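Side-chain contacts in lipase-esterase related protein (Clostridium acetobutylicum, PDB 3E0X), which is of unknown function but belongs to the alpha/beta hydrolase family and is probably a hydrolase related to lipases and esterases: residues H6-G11 with C27-F32; I45-K50 with A71-N76; Y64-N69 with I169-A174; I86-Y91 with A96-V101. One frame throughout, in Å; residues are numbered along the deposited sequence.

Contact 1. Residues H6-G11 with C27-F32; sequences HYVHVG and CNLKIF
Leu29 reaches His6 and Val8 from an uncommon leucine conformation, with CG placed between the backbone N and the carbonyl carbon (chi1 62°). That turn carries one methyl, CD2, onto both residues. CD2 lies 3.8 Å from His6 CD2, approaching the imidazole obliquely, and 3.7 Å from Val8 CG2 in the valine conformer described here. The leucine crosses both side chains at about a right angle, and the same CD2 comes within 4.4 Å of the intervening Tyr7 CA. Its sister methyl, CD1, stays alongside Val8 CG2 at 3.8 Å.

Behind this touch, the loop is folded into a short 3-10 turn. In the conformer given, Asn28 closes an Asx turn: its OD1 accepts from Lys30 N at 3.1 Å, the donor lying in the carbonyl plane on a lone pair. Asp48 ties the two sides together, because its OD1 takes the backbone N of Leu29 while the Asp48 main chain pairs with that of His6.

Strand 7-11 is an edge strand of the alpha/beta hydrolase sheet, and the loop after strand 18-22 lies against it near the surface. With no hydrogen bond crossing directly, the two segments meet by van der Waals packing alone, and polar anchoring comes through Asp48.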
# COMPACT_ATOMS: atom_id res chain seq x y z
N HIS A 6 0.24 2.31 15.59
CA HIS A 6 -1.17 2.64 15.72
C HIS A 6 -1.95 1.93 14.63
O HIS A 6 -1.47 1.78 13.50
CB HIS A 6 -1.36 4.15 15.57
CG HIS A 6 -2.79 4.58 15.43
ND1 HIS A 6 -3.67 4.59 16.49
CD2 HIS A 6 -3.49 5.01 14.35
CE1 HIS A 6 -4.86 5.01 16.07
NE2 HIS A 6 -4.77 5.28 14.78
N TYR A 7 -3.16 1.50 14.94
CA TYR A 7 -4.02 0.92 13.94
C TYR A 7 -5.47 1.21 14.31
O TYR A 7 -5.79 1.56 15.47
CB TYR A 7 -3.83 -0.60 13.83
CG TYR A 7 -4.29 -1.35 15.05
CD1 TYR A 7 -5.58 -1.89 15.12
CD2 TYR A 7 -3.45 -1.52 16.14
CE1 TYR A 7 -6.02 -2.57 16.27
CE2 TYR A 7 -3.87 -2.21 17.27
CZ TYR A 7 -5.16 -2.73 17.34
OH TYR A 7 -5.57 -3.41 18.48
N VAL A 8 -6.33 1.04 13.32
CA VAL A 8 -7.79 1.11 13.46
C VAL A 8 -8.36 -0.28 13.14
O VAL A 8 -7.93 -0.91 12.16
CB VAL A 8 -8.37 2.19 12.51
CG1 VAL A 8 -9.88 2.11 12.47
CG2 VAL A 8 -7.95 3.58 12.96
N HIS A 9 -9.36 -0.70 13.91
CA HIS A 9 -9.91 -2.04 13.80
C HIS A 9 -11.40 -1.93 13.51
O HIS A 9 -12.16 -1.41 14.34
CB HIS A 9 -9.67 -2.71 15.15
CG HIS A 9 -9.83 -4.20 15.13
ND1 HIS A 9 -9.80 -4.95 16.29
CD2 HIS A 9 -10.01 -5.07 14.11
CE1 HIS A 9 -9.98 -6.22 15.98
NE2 HIS A 9 -10.08 -6.33 14.66
N VAL A 10 -11.81 -2.37 12.32
CA VAL A 10 -13.20 -2.23 11.87
C VAL A 10 -13.68 -3.50 11.16
O VAL A 10 -12.91 -4.47 11.00
CB VAL A 10 -13.38 -1.03 10.92
CG1 VAL A 10 -13.08 0.23 11.67
CG2 VAL A 10 -12.47 -1.16 9.69
N GLY A 11 -14.93 -3.50 10.72
CA GLY A 11 -15.48 -4.65 10.04
C GLY A 11 -15.98 -5.74 10.98
O GLY A 11 -16.31 -5.49 12.14
N CYS A 27 0.97 9.29 3.01
CA CYS A 27 -0.38 9.24 3.54
C CYS A 27 -0.44 8.41 4.81
O CYS A 27 0.56 8.30 5.48
CB CYS A 27 -1.42 8.87 2.49
SG CYS A 27 -1.13 7.34 1.65
N ASN A 28 -1.62 7.94 5.17
CA ASN A 28 -1.83 7.22 6.41
C ASN A 28 -3.04 6.31 6.23
O ASN A 28 -3.56 6.19 5.13
CB ASN A 28 -2.05 8.23 7.54
CG ASN A 28 -3.02 9.32 7.13
OD1 ASN A 28 -4.18 9.05 6.83
ND2 ASN A 28 -2.53 10.56 7.11
N LEU A 29 -3.49 5.65 7.30
CA LEU A 29 -4.56 4.66 7.13
C LEU A 29 -5.87 5.28 6.63
O LEU A 29 -6.75 4.57 6.13
CB LEU A 29 -4.81 3.89 8.45
CG LEU A 29 -5.29 4.70 9.65
CD1 LEU A 29 -6.80 4.94 9.64
CD2 LEU A 29 -4.91 4.01 10.97
N LYS A 30 -6.01 6.61 6.77
CA LYS A 30 -7.22 7.32 6.33
C LYS A 30 -7.50 7.16 4.84
O LYS A 30 -8.64 7.33 4.38
CB LYS A 30 -7.11 8.81 6.69
CG LYS A 30 -7.01 9.10 8.21
CD LYS A 30 -6.73 10.59 8.53
CE LYS A 30 -5.43 11.12 7.89
NZ LYS A 30 -5.18 12.62 7.97
N ILE A 31 -6.46 6.84 4.06
CA ILE A 31 -6.59 6.75 2.61
C ILE A 31 -7.49 5.59 2.20
O ILE A 31 -8.01 5.57 1.07
CB ILE A 31 -5.19 6.64 1.93
CG1 ILE A 31 -5.26 7.07 0.45
CG2 ILE A 31 -4.57 5.21 2.09
CD1 ILE A 31 -5.61 8.53 0.22
N PHE A 32 -7.66 4.62 3.12
CA PHE A 32 -8.51 3.44 2.87
C PHE A 32 -9.98 3.65 3.24
O PHE A 32 -10.75 2.70 3.24
CB PHE A 32 -7.93 2.25 3.64
CG PHE A 32 -6.64 1.73 3.07
CD1 PHE A 32 -6.62 1.12 1.81
CD2 PHE A 32 -5.45 1.83 3.79
CE1 PHE A 32 -5.42 0.59 1.29
CE2 PHE A 32 -4.27 1.29 3.28
CZ PHE A 32 -4.26 0.69 2.01

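Contact 2. Residues I45-K50 with A71-N76; sequences ILLDLK and ANFITN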
# COMPACT_ATOMS: atom_id res chain seq x y z
N ILE A 45 -7.94 -4.50 9.70
CA ILE A 45 -6.96 -3.83 10.56
C ILE A 45 -6.21 -2.87 9.65
O ILE A 45 -5.61 -3.28 8.68
CB ILE A 45 -5.98 -4.86 11.21
CG1 ILE A 45 -6.75 -5.91 12.04
CG2 ILE A 45 -4.99 -4.15 12.10
CD1 ILE A 45 -5.92 -7.17 12.43
N LEU A 46 -6.27 -1.58 9.97
CA LEU A 46 -5.63 -0.56 9.12
C LEU A 46 -4.52 0.06 9.92
O LEU A 46 -4.77 0.63 10.97
CB LEU A 46 -6.65 0.49 8.63
CG LEU A 46 -7.77 -0.25 7.86
CD1 LEU A 46 -8.98 -0.45 8.73
CD2 LEU A 46 -8.11 0.41 6.52
N LEU A 47 -3.28 -0.07 9.45
CA LEU A 47 -2.06 0.33 10.14
C LEU A 47 -1.63 1.75 9.78
O LEU A 47 -1.71 2.11 8.61
CB LEU A 47 -0.96 -0.63 9.65
CG LEU A 47 0.20 -1.04 10.54
CD1 LEU A 47 -0.31 -1.43 11.92
CD2 LEU A 47 0.99 -2.19 9.90
N ASP A 48 -1.12 2.52 10.74
CA ASP A 48 -0.33 3.72 10.39
C ASP A 48 1.14 3.33 10.47
O ASP A 48 1.65 2.87 11.51
CB ASP A 48 -0.61 4.88 11.36
CG ASP A 48 -1.84 5.71 10.99
OD1 ASP A 48 -2.20 5.80 9.79
OD2 ASP A 48 -2.43 6.32 11.91
N LEU A 49 1.86 3.52 9.36
CA LEU A 49 3.30 3.26 9.39
C LEU A 49 4.00 4.27 10.29
O LEU A 49 3.50 5.37 10.49
CB LEU A 49 3.90 3.32 7.96
CG LEU A 49 3.38 2.28 6.96
CD1 LEU A 49 3.86 2.62 5.54
CD2 LEU A 49 3.84 0.89 7.43
N LYS A 50 5.16 3.91 10.80
CA LYS A 50 5.88 4.78 11.73
C LYS A 50 6.07 6.16 11.11
O LYS A 50 6.45 6.30 9.94
CB LYS A 50 7.23 4.13 12.08
CG LYS A 50 8.10 4.84 13.13
CD LYS A 50 9.29 3.88 13.54
CE LYS A 50 10.37 4.57 14.30
NZ LYS A 50 11.45 5.05 13.43
N ALA A 71 6.35 -6.41 9.80
CA ALA A 71 6.53 -7.79 10.26
C ALA A 71 6.48 -7.87 11.80
O ALA A 71 5.85 -8.78 12.36
CB ALA A 71 7.83 -8.41 9.70
N ASN A 72 7.09 -6.91 12.49
CA ASN A 72 7.04 -6.87 13.96
C ASN A 72 5.60 -6.75 14.44
O ASN A 72 5.20 -7.43 15.39
CB ASN A 72 7.92 -5.73 14.45
CG ASN A 72 7.89 -5.54 15.94
OD1 ASN A 72 8.09 -6.50 16.69
ND2 ASN A 72 7.67 -4.30 16.38
N PHE A 73 4.82 -5.91 13.77
CA PHE A 73 3.41 -5.75 14.12
C PHE A 73 2.66 -7.08 13.93
O PHE A 73 1.93 -7.53 14.81
CB PHE A 73 2.75 -4.64 13.25
CG PHE A 73 1.32 -4.37 13.59
CD1 PHE A 73 1.00 -3.46 14.60
CD2 PHE A 73 0.29 -5.08 12.96
CE1 PHE A 73 -0.35 -3.24 14.94
CE2 PHE A 73 -1.04 -4.84 13.28
CZ PHE A 73 -1.35 -3.94 14.28
N ILE A 74 2.80 -7.69 12.76
CA ILE A 74 2.07 -8.92 12.52
C ILE A 74 2.39 -9.99 13.58
O ILE A 74 1.48 -10.64 14.14
CB ILE A 74 2.38 -9.47 11.13
CG1 ILE A 74 1.81 -8.52 10.07
CG2 ILE A 74 1.83 -10.88 10.96
CD1 ILE A 74 2.42 -8.73 8.65
N THR A 75 3.67 -10.16 13.88
CA THR A 75 4.10 -11.22 14.76
C THR A 75 3.70 -10.95 16.20
O THR A 75 3.35 -11.89 16.94
CB THR A 75 5.62 -11.39 14.61
OG1 THR A 75 5.88 -11.82 13.28
CG2 THR A 75 6.17 -12.45 15.58
N ASN A 76 3.70 -9.68 16.59
CA ASN A 76 3.64 -9.33 18.01
C ASN A 76 2.40 -8.58 18.51
O ASN A 76 2.14 -8.61 19.70
CB ASN A 76 4.91 -8.59 18.43
CG ASN A 76 6.14 -9.45 18.29
OD1 ASN A 76 6.25 -10.51 18.93
ND2 ASN A 76 7.06 -9.02 17.44
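A 2.8 Å hydrogen bond from Asn76 ND2 to Asn72 OD1 braces the last turn of helix 63-76, the helix whose Phe73 receives Leu47 of the sheet. The donor stands 32° out of the carbonyl plane of Asn72, a tilted bond along the outer side of the helix. This is the helix-on-sheet layer of the alpha/beta hydrolase fold: strand 43-47 lies beneath, and the buried Phe73 ring lies between helix and strand.

Phe73 has CG anti to its backbone N (chi1 -178°), which sends the ring down onto the strand. In the Leu47 conformer described here, CD1 sits almost exactly over the middle of one ring face, 7° off the normal, in a CH-pi contact. All six ring carbons are therefore nearly equidistant from that methyl, the nearest being Phe73 CE1. Leu47 and Phe73 run past each other in opposite directions.

Leu47 also packs on Val70 of the helix and on Tyr7 of the edge strand. Ile45, two residues earlier on the same side of the strand, adds a looser touch: its CG2 lies oblique to the ring, 4.2 Å from Phe73 CE2.

Contact 3. Residues Y64-N69 with I169-A174; sequences YGYIDN and INDLIA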
# COMPACT_ATOMS: atom_id res chain seq x y z
N TYR A 64 12.76 -1.34 3.36
CA TYR A 64 13.18 -2.36 4.33
C TYR A 64 12.85 -2.02 5.77
O TYR A 64 12.45 -2.89 6.55
CB TYR A 64 14.68 -2.63 4.19
CG TYR A 64 15.00 -3.19 2.83
CD1 TYR A 64 14.67 -4.52 2.52
CD2 TYR A 64 15.61 -2.42 1.84
CE1 TYR A 64 14.94 -5.07 1.29
CE2 TYR A 64 15.90 -2.95 0.58
CZ TYR A 64 15.55 -4.28 0.29
OH TYR A 64 15.82 -4.82 -0.94
N GLY A 65 13.00 -0.76 6.15
CA GLY A 65 12.61 -0.33 7.50
C GLY A 65 11.13 -0.56 7.74
O GLY A 65 10.75 -1.11 8.79
N TYR A 66 10.29 -0.11 6.78
CA TYR A 66 8.85 -0.33 6.88
C TYR A 66 8.50 -1.82 6.93
O TYR A 66 7.64 -2.24 7.73
CB TYR A 66 8.10 0.38 5.74
CG TYR A 66 8.13 1.88 5.81
CD1 TYR A 66 7.47 2.57 6.83
CD2 TYR A 66 8.77 2.61 4.82
CE1 TYR A 66 7.46 3.96 6.87
CE2 TYR A 66 8.78 4.02 4.85
CZ TYR A 66 8.12 4.68 5.87
OH TYR A 66 8.12 6.06 5.89
N ILE A 67 9.17 -2.63 6.11
CA ILE A 67 8.95 -4.09 6.10
C ILE A 67 9.20 -4.68 7.49
O ILE A 67 8.34 -5.41 8.01
CB ILE A 67 9.83 -4.78 5.02
CG1 ILE A 67 9.39 -4.41 3.59
CG2 ILE A 67 9.88 -6.29 5.23
CD1 ILE A 67 10.45 -4.70 2.52
N ASP A 68 10.32 -4.31 8.11
CA ASP A 68 10.63 -4.79 9.45
C ASP A 68 9.58 -4.33 10.47
O ASP A 68 9.17 -5.09 11.35
CB ASP A 68 12.03 -4.34 9.87
CG ASP A 68 13.13 -5.05 9.10
OD1 ASP A 68 12.82 -6.05 8.41
OD2 ASP A 68 14.30 -4.61 9.19
N ASN A 69 9.12 -3.09 10.35
CA ASN A 69 8.10 -2.60 11.27
C ASN A 69 6.80 -3.38 11.14
O ASN A 69 6.14 -3.69 12.14
CB ASN A 69 7.78 -1.12 11.05
CG ASN A 69 8.94 -0.16 11.34
OD1 ASN A 69 9.93 -0.47 12.03
ND2 ASN A 69 8.78 1.03 10.82
N ILE A 169 8.42 13.39 0.80
CA ILE A 169 9.76 13.37 0.23
C ILE A 169 10.54 12.11 0.68
O ILE A 169 11.12 11.38 -0.14
CB ILE A 169 10.51 14.69 0.56
CG1 ILE A 169 9.86 15.85 -0.20
CG2 ILE A 169 12.00 14.59 0.22
CD1 ILE A 169 10.30 17.22 0.27
N ASN A 170 10.51 11.82 1.99
CA ASN A 170 11.14 10.62 2.53
C ASN A 170 10.64 9.38 1.82
O ASN A 170 11.42 8.50 1.43
CB ASN A 170 10.79 10.52 4.00
CG ASN A 170 11.38 9.27 4.66
OD1 ASN A 170 12.52 9.27 5.11
ND2 ASN A 170 10.58 8.19 4.72
N ASP A 171 9.33 9.29 1.69
CA ASP A 171 8.72 8.08 1.16
C ASP A 171 8.99 7.91 -0.33
O ASP A 171 9.22 6.78 -0.79
CB ASP A 171 7.22 8.08 1.44
CG ASP A 171 6.89 7.88 2.92
OD1 ASP A 171 7.80 7.51 3.71
OD2 ASP A 171 5.70 8.08 3.28
N LEU A 172 8.99 9.00 -1.11
CA LEU A 172 9.29 8.88 -2.55
C LEU A 172 10.74 8.50 -2.79
O LEU A 172 11.04 7.74 -3.72
CB LEU A 172 8.93 10.16 -3.31
CG LEU A 172 7.43 10.42 -3.45
CD1 LEU A 172 7.15 11.83 -3.95
CD2 LEU A 172 6.74 9.37 -4.32
N ILE A 173 11.65 8.99 -1.94
CA ILE A 173 13.05 8.57 -2.01
C ILE A 173 13.14 7.07 -1.68
O ILE A 173 13.85 6.32 -2.38
CB ILE A 173 13.96 9.44 -1.08
CG1 ILE A 173 14.02 10.87 -1.65
CG2 ILE A 173 15.33 8.79 -0.92
CD1 ILE A 173 14.68 11.92 -0.74
N ALA A 174 12.42 6.62 -0.64
CA ALA A 174 12.41 5.18 -0.30
C ALA A 174 11.93 4.37 -1.51
O ALA A 174 12.50 3.30 -1.84
CB ALA A 174 11.53 4.92 0.91
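Tyr66 and Asp171 join two helices a hundred residues apart. Helix 63-76 packs on the sheet of the alpha/beta hydrolase fold, while helix 165-177 belongs to the helical insertion between strands 109-115 and 191-196, where members of this fold commonly carry a cap.

Hydrogen bonds do most of the work. Tyr66 OH donates to Asp171 OD1 at 2.6 Å, arriving on the syn side and 20° out of the carboxylate plane. Asn170, the residue just before Asp171, gives ND2 to the same oxygen on its anti side at 3.0 Å, with the bond in the plane of its own amide. Asn170 ND2 also bonds the carbonyl O of Pro60, which ties it to the loop ahead of helix 63-76.

Nonbonded contact is slight. Asn170 ND2 comes to the edge of the Tyr66 ring, 3.5 Å from Tyr66 OH, at an angle too poor for a hydrogen bond, and the amide stands 79° from the ring plane.

Donors on both oxygens should fix the rotation of this buried carboxylate. Tyr66 OH and Asn170 ND2 hold Asp171 OD1, whereas His52 NE2 and Gly26 N hold Asp171 OD2.

Contact 4. Residues I86-Y91 with A96-V101; sequences ITLIGY and AIVLGV. With OXE (ortho-xylene), chain C.
Leu88 packs on both Val98 and Val101 across the contact. Leu88 CB lies 3.7 Å from Val98 CG1, and about one turn further along the helix Val101 CG1 comes equally close, 3.7 Å from Leu88 CD1. The leucine thus meets one valine through its CB and the other through a terminal methyl, and it crosses Val101 at about a right angle. Val98 divides its methyls: CG1 also faces Gly90, with 3.8 Å to Gly90 CA, and CG2 rests 3.8 Å from Gly90 N. Because Gly90 has no side chain, the valine sits straight on the strand backbone, and the CA atoms of Gly90 and Val98 are only 5.6 Å apart.

Beyond this apolar seam, the strand end turns toward the pocket. The Tyr91 side chain leaves the strand away from the helix. Its ring meets ortho-xylene obliquely, with CE2 3.3 Å from the ligand methyl C2', and its OH is hydrogen-bonded to the carbonyl O of His227. Gly90, Ser92 and Gly94 match the GxSxG pattern of a nucleophile elbow, consistent with Ser92 as the nucleophile. The tight Gly90-Val98 approach suits the sharp turn of such an elbow.

The N-to-C directions of strand 86-91 and segment 96-101 differ by 146°. Strand 86-91, helix 93-102 and strand 109-115 form a beta-alpha-beta unit. Leu88 and Val98 both pack on Val112 of that last strand, and on strand 18-22 through Leu20 and Val22 respectively, while Ile74 of helix 63-76 covers Leu88 and Val101.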
# COMPACT_ATOMS: atom_id res chain seq x y z
N ILE A 86 -4.27 -14.21 7.45
CA ILE A 86 -4.06 -12.79 7.16
C ILE A 86 -3.77 -12.56 5.68
O ILE A 86 -2.87 -13.20 5.11
CB ILE A 86 -2.92 -12.19 8.03
CG1 ILE A 86 -3.22 -12.37 9.51
CG2 ILE A 86 -2.75 -10.70 7.75
CD1 ILE A 86 -2.03 -12.05 10.43
N THR A 87 -4.54 -11.64 5.08
CA THR A 87 -4.23 -11.11 3.76
C THR A 87 -3.73 -9.69 3.92
O THR A 87 -4.36 -8.89 4.60
CB THR A 87 -5.48 -11.11 2.84
OG1 THR A 87 -5.96 -12.45 2.71
CG2 THR A 87 -5.16 -10.54 1.46
N LEU A 88 -2.57 -9.41 3.33
CA LEU A 88 -2.03 -8.07 3.37
C LEU A 88 -2.50 -7.31 2.14
O LEU A 88 -2.52 -7.85 1.03
CB LEU A 88 -0.49 -8.10 3.35
CG LEU A 88 0.18 -8.95 4.42
CD1 LEU A 88 1.71 -8.84 4.21
CD2 LEU A 88 -0.24 -8.52 5.82
N ILE A 89 -2.92 -6.06 2.36
CA ILE A 89 -3.38 -5.18 1.30
C ILE A 89 -2.48 -3.96 1.34
O ILE A 89 -2.59 -3.18 2.29
CB ILE A 89 -4.85 -4.71 1.60
CG1 ILE A 89 -5.80 -5.91 1.79
CG2 ILE A 89 -5.34 -3.75 0.53
CD1 ILE A 89 -6.05 -6.73 0.55
N GLY A 90 -1.60 -3.79 0.36
CA GLY A 90 -0.67 -2.68 0.39
C GLY A 90 -0.89 -1.75 -0.79
O GLY A 90 -0.96 -2.20 -1.93
N TYR A 91 -0.99 -0.45 -0.50
CA TYR A 91 -1.20 0.54 -1.53
C TYR A 91 0.04 1.39 -1.77
O TYR A 91 0.66 1.81 -0.80
CB TYR A 91 -2.31 1.48 -1.03
CG TYR A 91 -2.46 2.80 -1.77
CD1 TYR A 91 -2.66 2.85 -3.16
CD2 TYR A 91 -2.40 4.01 -1.07
CE1 TYR A 91 -2.83 4.07 -3.84
CE2 TYR A 91 -2.52 5.24 -1.75
CZ TYR A 91 -2.76 5.27 -3.13
OH TYR A 91 -2.91 6.46 -3.79
N ALA A 96 4.98 -2.34 -2.24
CA ALA A 96 6.33 -2.86 -2.09
C ALA A 96 6.50 -3.44 -0.69
O ALA A 96 7.12 -4.49 -0.51
CB ALA A 96 7.36 -1.77 -2.36
N ILE A 97 5.96 -2.77 0.33
CA ILE A 97 6.13 -3.23 1.72
C ILE A 97 5.51 -4.63 1.89
O ILE A 97 6.15 -5.52 2.50
CB ILE A 97 5.53 -2.22 2.73
CG1 ILE A 97 6.35 -0.93 2.70
CG2 ILE A 97 5.49 -2.82 4.12
CD1 ILE A 97 5.63 0.24 3.37
N VAL A 98 4.29 -4.83 1.37
CA VAL A 98 3.63 -6.12 1.61
C VAL A 98 4.31 -7.24 0.82
O VAL A 98 4.33 -8.39 1.29
CB VAL A 98 2.09 -6.11 1.45
CG1 VAL A 98 1.50 -5.10 2.44
CG2 VAL A 98 1.68 -5.75 -0.00
N LEU A 99 4.87 -6.92 -0.35
CA LEU A 99 5.69 -7.91 -1.05
C LEU A 99 6.92 -8.27 -0.20
O LEU A 99 7.31 -9.45 -0.09
CB LEU A 99 6.09 -7.36 -2.42
CG LEU A 99 4.92 -7.18 -3.40
CD1 LEU A 99 5.37 -6.33 -4.60
CD2 LEU A 99 4.35 -8.54 -3.84
N GLY A 100 7.54 -7.26 0.42
CA GLY A 100 8.69 -7.52 1.28
C GLY A 100 8.31 -8.37 2.50
O GLY A 100 9.07 -9.24 2.94
N VAL A 101 7.13 -8.12 3.06
CA VAL A 101 6.64 -8.92 4.20
C VAL A 101 6.38 -10.36 3.79
O VAL A 101 6.70 -11.30 4.54
CB VAL A 101 5.41 -8.28 4.87
CG1 VAL A 101 4.92 -9.18 6.01
CG2 VAL A 101 5.81 -6.92 5.42
C1 OXE C . 1.07 8.49 -3.50
C2 OXE C . 0.11 8.34 -2.39
C3 OXE C . -0.84 9.33 -2.15
C4 OXE C . -0.87 10.45 -2.99
C5 OXE C . 0.04 10.60 -4.04
C6 OXE C . 1.01 9.62 -4.31
C1' OXE C . 2.07 7.39 -3.76
C2' OXE C . 0.18 7.12 -1.51

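In the fold
Contacts 1, 2 and 4 all reach the same seven-stranded sheet, through its edge strand 7-11, neighbouring strand 43-47 and inner strand 86-91. Contacts 1 and 2 come in series along the chain, their centres 11 Å apart. Helix 63-76 serves both contacts 2 and 3, whose segments alternate in sequence, and contact 4 is nested inside the long loop that contact 3 closes. The centres of contacts 2 and 4 are about 11 Å apart, with Ile74 joining them, while Tyr66 and Ile67 pack contact 3 against helix 93-102. Contacts 1 and 3 are farthest apart, about 18 Å between centres. Together the four join sheet, covering helices and helical insertion, and contacts 1 and 4 each contribute a residue to the ortho-xylene pocket.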